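Local coordinates for lipase (Rhizopus chinensis, PDB 6A0W), which probably hydrolyses the ester bonds of triacylglycerols, with a substrate affinity that its N-terminal polypeptide segment regulates, at residues I94-A99 with T159-Y164; Q100-V105 with K165-G170; F122-Y127 with Q239-L244; G132-A137 with V207-F212; V227-I232 with I281-T286. All coordinates share one frame; numbering follows the deposited sequence.

Contact 1. Residues I94-A99 with T159-Y164; sequences ILRSDA and TAYPDY
The backbones stay well apart, D98 CA and Y164 CA being 8.3 Å from each other, where the end of strand 90-97 faces the type I turn Y161-Y164 that leads from helix 137-160 toward strand 165-171 of the alpha/beta-hydrolase sheet. Side chains span the gap. R96 sends CG anti to its own N (chi1 -168°) and then bends at chi3, which lays CD over the face of the Y161 ring, 3.6 Å from the centroid, a CH-pi contact. NE lies over the same ring toward its rim, and Y161 OH sits over the centre of the guanidinium, too poorly angled to R96 NH2 for a hydrogen bond. D98 grips the guanidinium side-on, R96 NE to D98 OD1 at 2.9 Å and R96 NH2 to D98 OD2; K78 is a second cationic partner of D98. Y164 CE2 lies at the guanidinium edge and packs 3.7 Å from R96 CD. Y164 OH points at D98 OD1, modelled doubtfully close at 2.4 Å. A water joins D98 OD2 to Y161 OH, 2.7 Å from each.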
# COMPACT_ATOMS: atom_id res chain seq x y z
N ILE A 94 4.30 -6.64 13.04
CA ILE A 94 3.26 -7.62 13.02
C ILE A 94 2.49 -7.31 14.29
O ILE A 94 3.07 -7.20 15.37
CB ILE A 94 3.83 -9.06 13.20
CG1 ILE A 94 4.87 -9.41 12.14
CG2 ILE A 94 2.70 -10.06 13.30
CD1 ILE A 94 4.40 -9.16 10.76
N LEU A 95 1.17 -7.37 14.16
CA LEU A 95 0.25 -7.05 15.22
C LEU A 95 -0.90 -8.05 15.15
O LEU A 95 -1.38 -8.39 14.07
CB LEU A 95 -0.29 -5.63 14.99
CG LEU A 95 -1.33 -5.11 15.98
CD1 LEU A 95 -0.57 -4.44 17.13
CD2 LEU A 95 -2.21 -4.08 15.26
N ARG A 96 -1.39 -8.46 16.31
CA ARG A 96 -2.54 -9.33 16.36
C ARG A 96 -3.68 -8.66 17.13
O ARG A 96 -3.47 -8.08 18.22
CB ARG A 96 -2.18 -10.66 17.01
CG ARG A 96 -3.26 -11.70 16.82
CD ARG A 96 -2.92 -13.04 17.49
NE ARG A 96 -3.25 -12.98 18.90
CZ ARG A 96 -2.38 -12.77 19.89
NH1 ARG A 96 -1.07 -12.86 19.71
NH2 ARG A 96 -2.86 -12.55 21.10
N SER A 97 -4.88 -8.77 16.55
CA SER A 97 -6.14 -8.45 17.21
C SER A 97 -6.93 -9.74 17.37
O SER A 97 -7.44 -10.31 16.39
CB SER A 97 -6.95 -7.46 16.32
OG SER A 97 -8.25 -7.21 16.87
N ASP A 98 -7.21 -10.10 18.60
CA ASP A 98 -8.03 -11.24 18.85
C ASP A 98 -9.47 -10.87 18.59
O ASP A 98 -10.21 -11.64 18.07
CB ASP A 98 -7.85 -11.75 20.26
CG ASP A 98 -6.51 -12.37 20.45
OD1 ASP A 98 -6.06 -13.07 19.57
OD2 ASP A 98 -5.90 -12.12 21.46
N ALA A 99 -9.83 -9.66 18.93
CA ALA A 99 -11.21 -9.17 18.74
C ALA A 99 -11.58 -9.19 17.25
O ALA A 99 -12.68 -9.57 16.94
CB ALA A 99 -11.34 -7.79 19.30
N THR A 159 0.04 -20.38 13.04
CA THR A 159 0.01 -21.65 13.79
C THR A 159 -0.75 -21.55 15.10
O THR A 159 -1.63 -22.38 15.40
CB THR A 159 1.43 -22.17 14.09
OG1 THR A 159 2.16 -22.28 12.86
CG2 THR A 159 1.38 -23.53 14.75
N ALA A 160 -0.51 -20.47 15.84
CA ALA A 160 -1.19 -20.30 17.11
C ALA A 160 -2.66 -19.86 16.99
O ALA A 160 -3.46 -20.04 17.93
CB ALA A 160 -0.40 -19.36 18.00
N TYR A 161 -3.01 -19.26 15.86
CA TYR A 161 -4.35 -18.68 15.65
C TYR A 161 -4.82 -18.99 14.25
O TYR A 161 -4.81 -18.11 13.38
CB TYR A 161 -4.28 -17.15 15.83
CG TYR A 161 -3.93 -16.73 17.24
CD1 TYR A 161 -4.89 -16.76 18.25
CD2 TYR A 161 -2.60 -16.47 17.60
CE1 TYR A 161 -4.56 -16.44 19.55
CE2 TYR A 161 -2.26 -16.17 18.90
CZ TYR A 161 -3.24 -16.16 19.87
OH TYR A 161 -2.92 -15.77 21.16
N PRO A 162 -5.16 -20.27 13.99
CA PRO A 162 -5.13 -20.68 12.58
C PRO A 162 -6.37 -20.28 11.84
O PRO A 162 -6.40 -20.35 10.61
CB PRO A 162 -4.99 -22.21 12.65
CG PRO A 162 -5.48 -22.58 14.01
CD PRO A 162 -5.06 -21.43 14.89
N ASP A 163 -7.38 -19.86 12.59
CA ASP A 163 -8.63 -19.34 12.05
C ASP A 163 -8.56 -17.83 11.75
O ASP A 163 -9.54 -17.26 11.26
CB ASP A 163 -9.79 -19.60 13.02
CG ASP A 163 -9.47 -19.18 14.47
OD1 ASP A 163 -8.29 -19.24 14.95
OD2 ASP A 163 -10.45 -18.81 15.17
N TYR A 164 -7.47 -17.15 12.06
CA TYR A 164 -7.43 -15.69 11.86
C TYR A 164 -7.10 -15.35 10.41
O TYR A 164 -6.40 -16.09 9.72
CB TYR A 164 -6.41 -15.02 12.79
CG TYR A 164 -6.80 -14.86 14.25
CD1 TYR A 164 -7.69 -15.71 14.86
CD2 TYR A 164 -6.14 -13.92 15.05
CE1 TYR A 164 -7.99 -15.59 16.22
CE2 TYR A 164 -6.41 -13.79 16.39
CZ TYR A 164 -7.29 -14.67 16.99
OH TYR A 164 -7.56 -14.49 18.33
O HOH W 1 -4.92 -14.39 22.43

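Contact 2. Residues Q100-V105 with K165-G170; sequences QKTIYV and KVIVTG
Parallel strand pairing joins T102-V105 to K165-V168, the two neighbouring strands of a beta-alpha-beta connection whose crossover includes helix 137-160. The strand axes come within 4.6 Å and diverge by 24°. Bonds run in a ladder: I103 N donates to K165 O, I167 N to I103 O, V105 N to I167 O and T169 N to V105 O, all between 2.8 and 3.0 Å. The ladder starts one residue before the first strand, where K165 N reaches K101 O; K101 and T102 both face S97 there, a G1 beta bulge. The pair lies inside the mixed alpha/beta-hydrolase sheet, with strand 90-97 beyond one strand and strand 197-202 beyond the other. On the face carrying T102, Y104, K165 and I167, helix 38-53 packs down through Y47. T102 CG2 sits over the centre of the Y104 ring and presses tightly on I167 CG1, 3.5 Å away. T102 OG1 is held by Q100 O and also lies 3.4 Å from CE of the extended K165 chain. The face with I103, V105, V166 and V168 is wholly apolar, V105 CB meeting V168 CG1 at 4.1 Å. T169 turns its OG1 to Y200 O and Y47 O, and G170 opens what looks like the GxSxG nucleophile elbow.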
# COMPACT_ATOMS: atom_id res chain seq x y z
N GLN A 100 -10.67 -8.82 16.38
CA GLN A 100 -10.97 -8.78 14.94
C GLN A 100 -10.49 -10.06 14.26
O GLN A 100 -10.67 -10.16 13.07
CB GLN A 100 -10.30 -7.56 14.31
CG GLN A 100 -10.49 -6.29 15.11
CD GLN A 100 -10.28 -5.02 14.32
OE1 GLN A 100 -9.82 -4.03 14.85
NE2 GLN A 100 -10.66 -5.04 13.06
N LYS A 101 -9.92 -10.99 15.02
CA LYS A 101 -9.37 -12.26 14.48
C LYS A 101 -8.48 -11.95 13.27
O LYS A 101 -8.68 -12.55 12.24
CB LYS A 101 -10.51 -13.22 14.13
CG LYS A 101 -11.24 -13.80 15.33
CD LYS A 101 -12.37 -14.72 14.97
CE LYS A 101 -12.09 -16.16 15.33
NZ LYS A 101 -12.88 -17.12 14.52
N THR A 102 -7.53 -11.06 13.44
CA THR A 102 -6.68 -10.62 12.31
C THR A 102 -5.21 -10.58 12.73
O THR A 102 -4.93 -10.19 13.86
CB THR A 102 -7.10 -9.22 11.83
OG1 THR A 102 -8.45 -9.20 11.39
CG2 THR A 102 -6.24 -8.65 10.74
N ILE A 103 -4.35 -11.03 11.86
CA ILE A 103 -2.89 -10.85 12.04
C ILE A 103 -2.50 -9.76 11.04
O ILE A 103 -2.69 -9.96 9.85
CB ILE A 103 -2.11 -12.15 11.79
CG1 ILE A 103 -2.52 -13.25 12.76
CG2 ILE A 103 -0.63 -11.87 11.83
CD1 ILE A 103 -2.26 -14.63 12.25
N TYR A 104 -1.99 -8.66 11.51
CA TYR A 104 -1.63 -7.55 10.61
C TYR A 104 -0.13 -7.56 10.33
O TYR A 104 0.64 -7.74 11.23
CB TYR A 104 -1.95 -6.20 11.26
CG TYR A 104 -3.39 -5.90 11.53
CD1 TYR A 104 -3.99 -6.25 12.73
CD2 TYR A 104 -4.16 -5.23 10.61
CE1 TYR A 104 -5.31 -5.95 12.98
CE2 TYR A 104 -5.48 -4.92 10.84
CZ TYR A 104 -6.06 -5.28 12.04
OH TYR A 104 -7.36 -4.98 12.27
N VAL A 105 0.21 -7.40 9.08
CA VAL A 105 1.62 -7.24 8.64
C VAL A 105 1.65 -5.84 8.06
O VAL A 105 0.99 -5.63 7.07
CB VAL A 105 2.03 -8.30 7.62
CG1 VAL A 105 3.48 -8.12 7.23
CG2 VAL A 105 1.80 -9.70 8.14
N LYS A 165 -7.54 -14.19 9.93
CA LYS A 165 -7.10 -13.77 8.61
C LYS A 165 -5.85 -12.89 8.71
O LYS A 165 -5.61 -12.28 9.72
CB LYS A 165 -8.20 -13.00 7.90
CG LYS A 165 -8.49 -11.68 8.53
CD LYS A 165 -9.66 -11.05 7.81
CE LYS A 165 -10.16 -9.83 8.56
NZ LYS A 165 -11.39 -9.37 7.87
N VAL A 166 -5.09 -12.84 7.63
CA VAL A 166 -3.92 -12.01 7.54
C VAL A 166 -4.18 -10.84 6.60
O VAL A 166 -4.57 -11.02 5.43
CB VAL A 166 -2.74 -12.87 7.01
CG1 VAL A 166 -1.52 -12.02 6.76
CG2 VAL A 166 -2.42 -13.99 8.00
N ILE A 167 -3.98 -9.63 7.13
CA ILE A 167 -4.12 -8.39 6.38
C ILE A 167 -2.73 -7.78 6.24
O ILE A 167 -2.05 -7.55 7.22
CB ILE A 167 -4.97 -7.37 7.18
CG1 ILE A 167 -6.43 -7.84 7.37
CG2 ILE A 167 -4.93 -6.01 6.53
CD1 ILE A 167 -7.31 -7.81 6.13
N VAL A 168 -2.30 -7.53 5.01
CA VAL A 168 -1.01 -6.89 4.81
C VAL A 168 -1.28 -5.46 4.31
O VAL A 168 -1.98 -5.29 3.32
CB VAL A 168 -0.16 -7.62 3.75
CG1 VAL A 168 1.25 -7.06 3.76
CG2 VAL A 168 -0.14 -9.13 3.94
N THR A 169 -0.77 -4.45 5.02
CA THR A 169 -1.11 -3.06 4.69
C THR A 169 0.10 -2.13 4.70
O THR A 169 1.09 -2.40 5.37
CB THR A 169 -2.27 -2.52 5.59
OG1 THR A 169 -2.69 -1.24 5.11
CG2 THR A 169 -1.82 -2.36 7.03
N GLY A 170 0.10 -1.15 3.80
CA GLY A 170 1.11 -0.11 3.81
C GLY A 170 0.70 1.11 3.01
O GLY A 170 -0.10 0.99 2.06

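Contact 3. Residues F122-Y127 with Q239-L244; sequences FTFTDY and QAFGYL
Y243 has F124 over one ring face and F122 O at its edge, in an aromatic cluster, and its ring can be followed outward. At CB the chain turns so that CG is anti to the carbonyl carbon (chi1 -79°), swinging the ring toward segment 122-127. CG and CD1 lie opposite F124 CZ, the latter at 3.6 Å, while CD2 and CE2 lie opposite F124 CE1. CE1 meets F124 CZ at 3.5 Å and also nears F122 O. Farther out, Y243 CZ is 3.4 Å from F124 CE1: the two rings form an offset stack, centroids 4.4 Å apart and planes at 23°. The tip, Y243 OH, donates to F122 O at 2.7 Å, from above the carbonyl plane rather than within it. F241 completes the group. F122 CB stands over the centre of its ring, and the F122 ring turns an edge to the same ring, a T-shaped pair. F124 CE2 meets the edge of F241. The chemistry is thus mostly aromatic and dispersive, with one directional bond fixing the tyrosine tip.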
# COMPACT_ATOMS: atom_id res chain seq x y z
N PHE A 122 14.17 3.74 -11.88
CA PHE A 122 13.13 2.86 -12.43
C PHE A 122 13.62 1.47 -12.77
O PHE A 122 12.82 0.60 -13.09
CB PHE A 122 12.51 3.50 -13.68
CG PHE A 122 11.97 4.88 -13.45
CD1 PHE A 122 11.52 5.27 -12.19
CD2 PHE A 122 11.98 5.79 -14.47
CE1 PHE A 122 11.06 6.55 -11.98
CE2 PHE A 122 11.53 7.08 -14.26
CZ PHE A 122 11.05 7.46 -13.02
N THR A 123 14.91 1.21 -12.57
CA THR A 123 15.51 -0.06 -12.93
C THR A 123 14.78 -1.27 -12.32
O THR A 123 14.54 -1.33 -11.12
CB THR A 123 16.96 -0.09 -12.42
OG1 THR A 123 17.58 1.13 -12.79
CG2 THR A 123 17.75 -1.23 -13.01
N PHE A 124 14.57 -2.27 -13.16
CA PHE A 124 14.00 -3.55 -12.78
C PHE A 124 15.05 -4.52 -12.32
O PHE A 124 16.18 -4.45 -12.77
CB PHE A 124 13.33 -4.16 -14.01
CG PHE A 124 12.01 -3.54 -14.35
CD1 PHE A 124 10.96 -3.58 -13.45
CD2 PHE A 124 11.80 -2.99 -15.61
CE1 PHE A 124 9.72 -3.09 -13.81
CE2 PHE A 124 10.56 -2.48 -15.96
CZ PHE A 124 9.52 -2.55 -15.06
N THR A 125 14.67 -5.44 -11.45
CA THR A 125 15.35 -6.70 -11.23
C THR A 125 14.33 -7.78 -11.62
O THR A 125 13.14 -7.54 -11.49
CB THR A 125 15.60 -6.94 -9.73
OG1 THR A 125 16.31 -5.83 -9.18
CG2 THR A 125 16.42 -8.21 -9.51
N ASP A 126 14.80 -8.97 -11.99
CA ASP A 126 13.93 -10.10 -12.23
C ASP A 126 13.21 -10.51 -10.97
O ASP A 126 13.82 -10.55 -9.91
CB ASP A 126 14.69 -11.31 -12.77
CG ASP A 126 15.10 -11.14 -14.21
OD1 ASP A 126 14.74 -10.12 -14.85
OD2 ASP A 126 15.78 -12.05 -14.74
N TYR A 127 11.93 -10.83 -11.11
CA TYR A 127 11.16 -11.40 -10.04
C TYR A 127 11.25 -12.91 -10.10
O TYR A 127 10.60 -13.59 -10.92
CB TYR A 127 9.72 -10.88 -10.13
CG TYR A 127 8.84 -11.24 -8.94
CD1 TYR A 127 9.14 -10.79 -7.63
CD2 TYR A 127 7.71 -12.01 -9.11
CE1 TYR A 127 8.35 -11.19 -6.54
CE2 TYR A 127 6.89 -12.36 -8.04
CZ TYR A 127 7.18 -11.92 -6.76
OH TYR A 127 6.34 -12.34 -5.71
N GLN A 239 4.25 4.02 -16.52
CA GLN A 239 3.87 2.96 -17.46
C GLN A 239 4.82 2.84 -18.67
O GLN A 239 5.15 1.73 -19.08
CB GLN A 239 2.46 3.20 -17.97
CG GLN A 239 1.43 2.21 -17.51
CD GLN A 239 0.09 2.47 -18.15
OE1 GLN A 239 -0.48 3.54 -17.96
NE2 GLN A 239 -0.32 1.58 -19.01
N ALA A 240 5.24 3.96 -19.24
CA ALA A 240 6.10 3.93 -20.43
C ALA A 240 7.43 3.20 -20.21
O ALA A 240 8.00 2.67 -21.13
CB ALA A 240 6.35 5.34 -20.96
N PHE A 241 7.82 3.02 -18.96
CA PHE A 241 8.99 2.23 -18.65
C PHE A 241 8.68 0.73 -18.51
O PHE A 241 9.59 -0.09 -18.36
CB PHE A 241 9.61 2.76 -17.37
CG PHE A 241 11.06 2.45 -17.22
CD1 PHE A 241 11.47 1.27 -16.55
CD2 PHE A 241 12.02 3.35 -17.67
CE1 PHE A 241 12.83 0.97 -16.39
CE2 PHE A 241 13.37 3.05 -17.51
CZ PHE A 241 13.77 1.87 -16.88
N GLY A 242 7.40 0.35 -18.58
CA GLY A 242 7.01 -1.07 -18.47
C GLY A 242 6.21 -1.47 -17.23
O GLY A 242 5.77 -2.61 -17.09
N TYR A 243 5.98 -0.52 -16.34
CA TYR A 243 5.33 -0.78 -15.06
C TYR A 243 3.82 -0.84 -15.30
O TYR A 243 3.28 -0.15 -16.19
CB TYR A 243 5.68 0.34 -14.07
CG TYR A 243 7.07 0.22 -13.42
CD1 TYR A 243 8.22 0.69 -14.05
CD2 TYR A 243 7.23 -0.45 -12.23
CE1 TYR A 243 9.47 0.55 -13.45
CE2 TYR A 243 8.47 -0.57 -11.62
CZ TYR A 243 9.59 -0.08 -12.24
OH TYR A 243 10.79 -0.30 -11.62
N LEU A 244 3.13 -1.62 -14.47
CA LEU A 244 1.67 -1.74 -14.57
C LEU A 244 1.07 -2.12 -13.23
O LEU A 244 1.62 -2.97 -12.55
CB LEU A 244 1.28 -2.78 -15.60
CG LEU A 244 -0.20 -2.87 -15.99
CD1 LEU A 244 -0.62 -1.60 -16.73
CD2 LEU A 244 -0.40 -4.10 -16.87

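Contact 4. Residues G132-A137 with V207-F212; sequences GAKVHA and VGNNAF
N209 reaches across to G132 and K134 with both ends of its amide. Its ND2 donates to G132 O at 3.1 Å, almost straight at 176° and in the carbonyl plane. Its OD1 accepts twice, from K134 N at 2.8 Å and from F212 N at 3.1 Å, the two donors arriving from opposite faces of the amide plane. The second is the N-cap bond of helix 210-218, so three bonds hold the amide in one orientation. The side chain gets there by holding CG between its own N and carbonyl carbon (chi1 71°). The backbone adds two more bonds: N209 N donates to K134 O at 2.8 Å, and H136 N to V207 O at 2.9 Å, flanking the single bridge of V135 with G208. Beyond them, K134 NZ is paired with D126 and H136 ND1 accepts from F139 N, capping helix 137-160. Apolar contacts accompany these bonds: V135 CG1 lies over the F212 ring, 3.8 Å from its centroid, and A133 CB meets F212 CB at 4.0 Å. The result ties the hairpin partner of strand 124-126 to the first turn of helix 210-218. Y127 meets the F212 ring edge-to-face, L179 of helix 173-188 packs against F212 and V207, and helix 137-160 begins directly after H136.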
# COMPACT_ATOMS: atom_id res chain seq x y z
N GLY A 132 9.91 -13.93 -16.50
CA GLY A 132 9.42 -12.80 -17.29
C GLY A 132 8.92 -11.63 -16.43
O GLY A 132 8.73 -10.53 -16.94
N ALA A 133 8.64 -11.88 -15.15
CA ALA A 133 8.09 -10.83 -14.27
C ALA A 133 9.25 -10.06 -13.68
O ALA A 133 10.31 -10.64 -13.45
CB ALA A 133 7.24 -11.42 -13.14
N LYS A 134 9.10 -8.74 -13.59
CA LYS A 134 10.15 -7.87 -13.07
C LYS A 134 9.52 -6.88 -12.09
O LYS A 134 8.37 -6.47 -12.27
CB LYS A 134 10.79 -7.10 -14.22
CG LYS A 134 11.55 -7.93 -15.25
CD LYS A 134 11.93 -7.03 -16.41
CE LYS A 134 12.92 -7.64 -17.40
NZ LYS A 134 12.93 -9.13 -17.40
N VAL A 135 10.26 -6.58 -11.02
CA VAL A 135 9.88 -5.59 -10.02
C VAL A 135 10.99 -4.58 -9.79
O VAL A 135 12.17 -4.81 -10.13
CB VAL A 135 9.48 -6.26 -8.70
CG1 VAL A 135 8.41 -7.29 -8.98
CG2 VAL A 135 10.66 -6.94 -8.07
N HIS A 136 10.58 -3.40 -9.37
CA HIS A 136 11.50 -2.30 -9.08
C HIS A 136 12.64 -2.79 -8.21
O HIS A 136 12.40 -3.46 -7.21
CB HIS A 136 10.71 -1.24 -8.32
CG HIS A 136 11.50 -0.05 -7.93
ND1 HIS A 136 12.19 0.03 -6.74
CD2 HIS A 136 11.65 1.15 -8.54
CE1 HIS A 136 12.74 1.23 -6.64
NE2 HIS A 136 12.39 1.94 -7.70
N ALA A 137 13.88 -2.55 -8.64
CA ALA A 137 15.04 -3.19 -7.96
C ALA A 137 15.18 -2.77 -6.50
O ALA A 137 15.44 -3.59 -5.60
CB ALA A 137 16.32 -2.86 -8.71
N VAL A 207 4.77 -1.21 -8.90
CA VAL A 207 5.74 -2.10 -8.31
C VAL A 207 6.49 -2.99 -9.31
O VAL A 207 7.70 -3.22 -9.14
CB VAL A 207 5.08 -2.98 -7.26
CG1 VAL A 207 6.06 -4.03 -6.76
CG2 VAL A 207 4.56 -2.11 -6.13
N GLY A 208 5.81 -3.47 -10.34
CA GLY A 208 6.45 -4.33 -11.33
C GLY A 208 5.94 -4.13 -12.75
O GLY A 208 5.10 -3.28 -12.97
N ASN A 209 6.38 -5.01 -13.66
CA ASN A 209 5.99 -4.94 -15.08
C ASN A 209 4.66 -5.64 -15.40
O ASN A 209 3.98 -6.17 -14.50
CB ASN A 209 7.11 -5.48 -15.99
CG ASN A 209 7.30 -6.99 -15.90
OD1 ASN A 209 6.90 -7.66 -14.94
ND2 ASN A 209 8.02 -7.52 -16.88
N ASN A 210 4.29 -5.62 -16.68
CA ASN A 210 3.02 -6.24 -17.11
C ASN A 210 2.86 -7.66 -16.60
O ASN A 210 1.89 -7.99 -15.89
CB ASN A 210 2.89 -6.24 -18.62
CG ASN A 210 2.68 -4.87 -19.16
OD1 ASN A 210 3.12 -3.90 -18.56
ND2 ASN A 210 1.96 -4.75 -20.26
N ALA A 211 3.91 -8.45 -16.78
CA ALA A 211 3.83 -9.86 -16.40
C ALA A 211 3.69 -10.06 -14.88
O ALA A 211 3.03 -11.00 -14.41
CB ALA A 211 5.03 -10.63 -16.96
N PHE A 212 4.33 -9.17 -14.11
CA PHE A 212 4.19 -9.20 -12.67
C PHE A 212 2.72 -8.91 -12.28
O PHE A 212 2.15 -9.60 -11.44
CB PHE A 212 5.15 -8.19 -12.00
CG PHE A 212 4.89 -8.00 -10.52
CD1 PHE A 212 5.33 -8.92 -9.60
CD2 PHE A 212 4.26 -6.85 -10.06
CE1 PHE A 212 5.09 -8.76 -8.25
CE2 PHE A 212 4.00 -6.68 -8.72
CZ PHE A 212 4.46 -7.62 -7.81

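Contact 5. Residues V227-I232 with I281-T286; sequences VHKRDI and IADHLT. With SO4 (sulfate ion), chain C.
H228 lays one ring face over the T286 carbonyl, while K229 CG comes to the opposite face. At the ring edge H228 ND1 donates to D283 O at 2.8 Å, in the carbonyl plane and on a lone pair; NE2 at the far edge donates to sulfate O2 at 2.7 Å, a pair of bonds consistent with a protonated ring. T286 O is also near ND1, but the angle is too poor for a bond. The sulfate, probably from the crystallisation liquor, is held in addition by the backbone N atoms of F288 and G289. D283 returns a bond of its own: its OD2 takes R230 N at 3.0 Å on the anti side, gripping the type II' turn H228-D231. Next to it, H284 ND1 donates to D231 OD2 at 2.9 Å and 169°, on the syn side and in the imidazole plane. Y287 OH is a second partner of that carboxylate oxygen, and H284 NE2 is bonded to S172 OG, geometry consistent with the Ser-His-Asp triad of class 3 lipases. I232 CG2 and I281 CD1 touch at 4.1 Å. The contact sits at the end of strand 223-228 and the turn that follows, and the neighbouring strand 248-252 touches H228 through I252; helix 113-118, probably the lid as in related fungal lipases, leans on I281, and T286 opens the short strand 286-287.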
# COMPACT_ATOMS: atom_id res chain seq x y z
N VAL A 227 -6.36 5.34 -3.64
CA VAL A 227 -5.68 6.54 -4.08
C VAL A 227 -6.45 7.82 -3.81
O VAL A 227 -7.67 7.86 -3.95
CB VAL A 227 -5.02 6.44 -5.46
CG1 VAL A 227 -5.08 5.09 -6.11
CG2 VAL A 227 -5.14 7.63 -6.36
N HIS A 228 -5.75 8.74 -3.15
CA HIS A 228 -6.32 9.99 -2.63
C HIS A 228 -6.15 11.12 -3.61
O HIS A 228 -5.04 11.64 -3.88
CB HIS A 228 -5.71 10.39 -1.30
CG HIS A 228 -6.25 11.68 -0.75
ND1 HIS A 228 -5.48 12.82 -0.61
CD2 HIS A 228 -7.48 12.00 -0.25
CE1 HIS A 228 -6.18 13.76 -0.00
NE2 HIS A 228 -7.41 13.31 0.18
N LYS A 229 -7.30 11.47 -4.18
CA LYS A 229 -7.40 12.56 -5.14
C LYS A 229 -6.26 12.58 -6.14
O LYS A 229 -6.19 11.71 -7.01
CB LYS A 229 -7.53 13.87 -4.38
CG LYS A 229 -8.77 13.95 -3.50
CD LYS A 229 -8.91 15.27 -2.77
CE LYS A 229 -9.94 15.12 -1.68
NZ LYS A 229 -10.17 16.39 -0.97
N ARG A 230 -5.40 13.60 -6.06
CA ARG A 230 -4.37 13.83 -7.07
C ARG A 230 -2.97 13.32 -6.64
O ARG A 230 -1.96 13.71 -7.23
CB ARG A 230 -4.23 15.34 -7.36
CG ARG A 230 -5.46 16.00 -7.97
CD ARG A 230 -5.29 17.52 -8.07
NE ARG A 230 -6.50 18.19 -8.53
CZ ARG A 230 -6.89 18.23 -9.80
NH1 ARG A 230 -6.20 17.60 -10.74
NH2 ARG A 230 -7.99 18.89 -10.14
N ASP A 231 -2.91 12.47 -5.63
CA ASP A 231 -1.64 11.89 -5.14
C ASP A 231 -0.77 11.42 -6.28
O ASP A 231 -1.20 10.60 -7.10
CB ASP A 231 -1.97 10.74 -4.16
CG ASP A 231 -0.75 10.03 -3.61
OD1 ASP A 231 0.36 10.49 -3.92
OD2 ASP A 231 -0.94 9.08 -2.80
N ILE A 232 0.42 11.99 -6.39
CA ILE A 232 1.36 11.60 -7.46
C ILE A 232 1.84 10.15 -7.40
O ILE A 232 2.17 9.55 -8.42
CB ILE A 232 2.57 12.53 -7.50
CG1 ILE A 232 3.36 12.33 -8.78
CG2 ILE A 232 3.45 12.40 -6.26
CD1 ILE A 232 4.37 13.42 -8.98
N ILE A 281 2.36 15.90 -4.41
CA ILE A 281 2.88 15.11 -3.29
C ILE A 281 2.05 15.42 -2.07
O ILE A 281 1.83 14.57 -1.20
CB ILE A 281 4.42 15.34 -3.08
CG1 ILE A 281 4.97 14.38 -2.04
CG2 ILE A 281 4.72 16.75 -2.64
CD1 ILE A 281 5.24 13.04 -2.68
N ALA A 282 1.47 16.61 -2.02
CA ALA A 282 0.69 16.98 -0.83
C ALA A 282 -0.47 15.99 -0.67
O ALA A 282 -0.85 15.64 0.43
CB ALA A 282 0.13 18.41 -0.95
N ASP A 283 -1.10 15.60 -1.78
CA ASP A 283 -2.23 14.67 -1.70
C ASP A 283 -1.84 13.27 -1.19
O ASP A 283 -2.73 12.51 -0.83
CB ASP A 283 -3.00 14.61 -3.03
CG ASP A 283 -4.06 15.72 -3.15
OD1 ASP A 283 -4.35 16.38 -2.14
OD2 ASP A 283 -4.72 15.83 -4.18
N HIS A 284 -0.54 12.94 -1.16
CA HIS A 284 -0.05 11.63 -0.67
C HIS A 284 -0.21 11.49 0.83
O HIS A 284 -0.21 10.36 1.37
CB HIS A 284 1.42 11.48 -1.05
CG HIS A 284 2.02 10.13 -0.78
ND1 HIS A 284 1.54 8.97 -1.35
CD2 HIS A 284 3.20 9.80 -0.20
CE1 HIS A 284 2.41 7.99 -1.15
NE2 HIS A 284 3.42 8.46 -0.43
N LEU A 285 -0.39 12.63 1.51
CA LEU A 285 -0.18 12.72 2.96
C LEU A 285 -1.40 12.55 3.83
O LEU A 285 -1.26 12.45 5.06
CB LEU A 285 0.55 14.02 3.33
CG LEU A 285 1.86 14.30 2.57
CD1 LEU A 285 2.53 15.57 3.12
CD2 LEU A 285 2.84 13.12 2.63
N THR A 286 -2.58 12.47 3.21
CA THR A 286 -3.83 12.32 3.95
C THR A 286 -4.76 11.38 3.19
O THR A 286 -4.93 11.51 1.98
CB THR A 286 -4.53 13.70 4.10
OG1 THR A 286 -3.56 14.67 4.50
CG2 THR A 286 -5.62 13.63 5.19
S SO4 C . -9.59 12.99 2.67
O1 SO4 C . -8.49 13.17 3.61
O2 SO4 C . -9.54 14.09 1.69
O3 SO4 C . -10.87 13.01 3.38
O4 SO4 C . -9.42 11.68 2.00

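Overall arrangement
Contacts 1, 2 and 4 are buried, contact 5 partly so, and contact 3 lies at the surface. Contacts 1 and 2 adjoin, with centres 8 Å apart: the backbone of L95 meets that of Y104, and D163 pairs with K101, so a salt bridge and a CH-pi contact at the strand end give way to the backbone ladder inside the sheet. Contacts 3 and 4, about 5 Å between centres, share the hairpin of strands 124-126 and 134-136; one is an aromatic cluster, the other an N-cap whose asparagine amide makes three hydrogen bonds. Contact 5 reaches the same sheet as contacts 1 and 2, across the centre of the chain, where polar side-chain bonds shape a probable catalytic site.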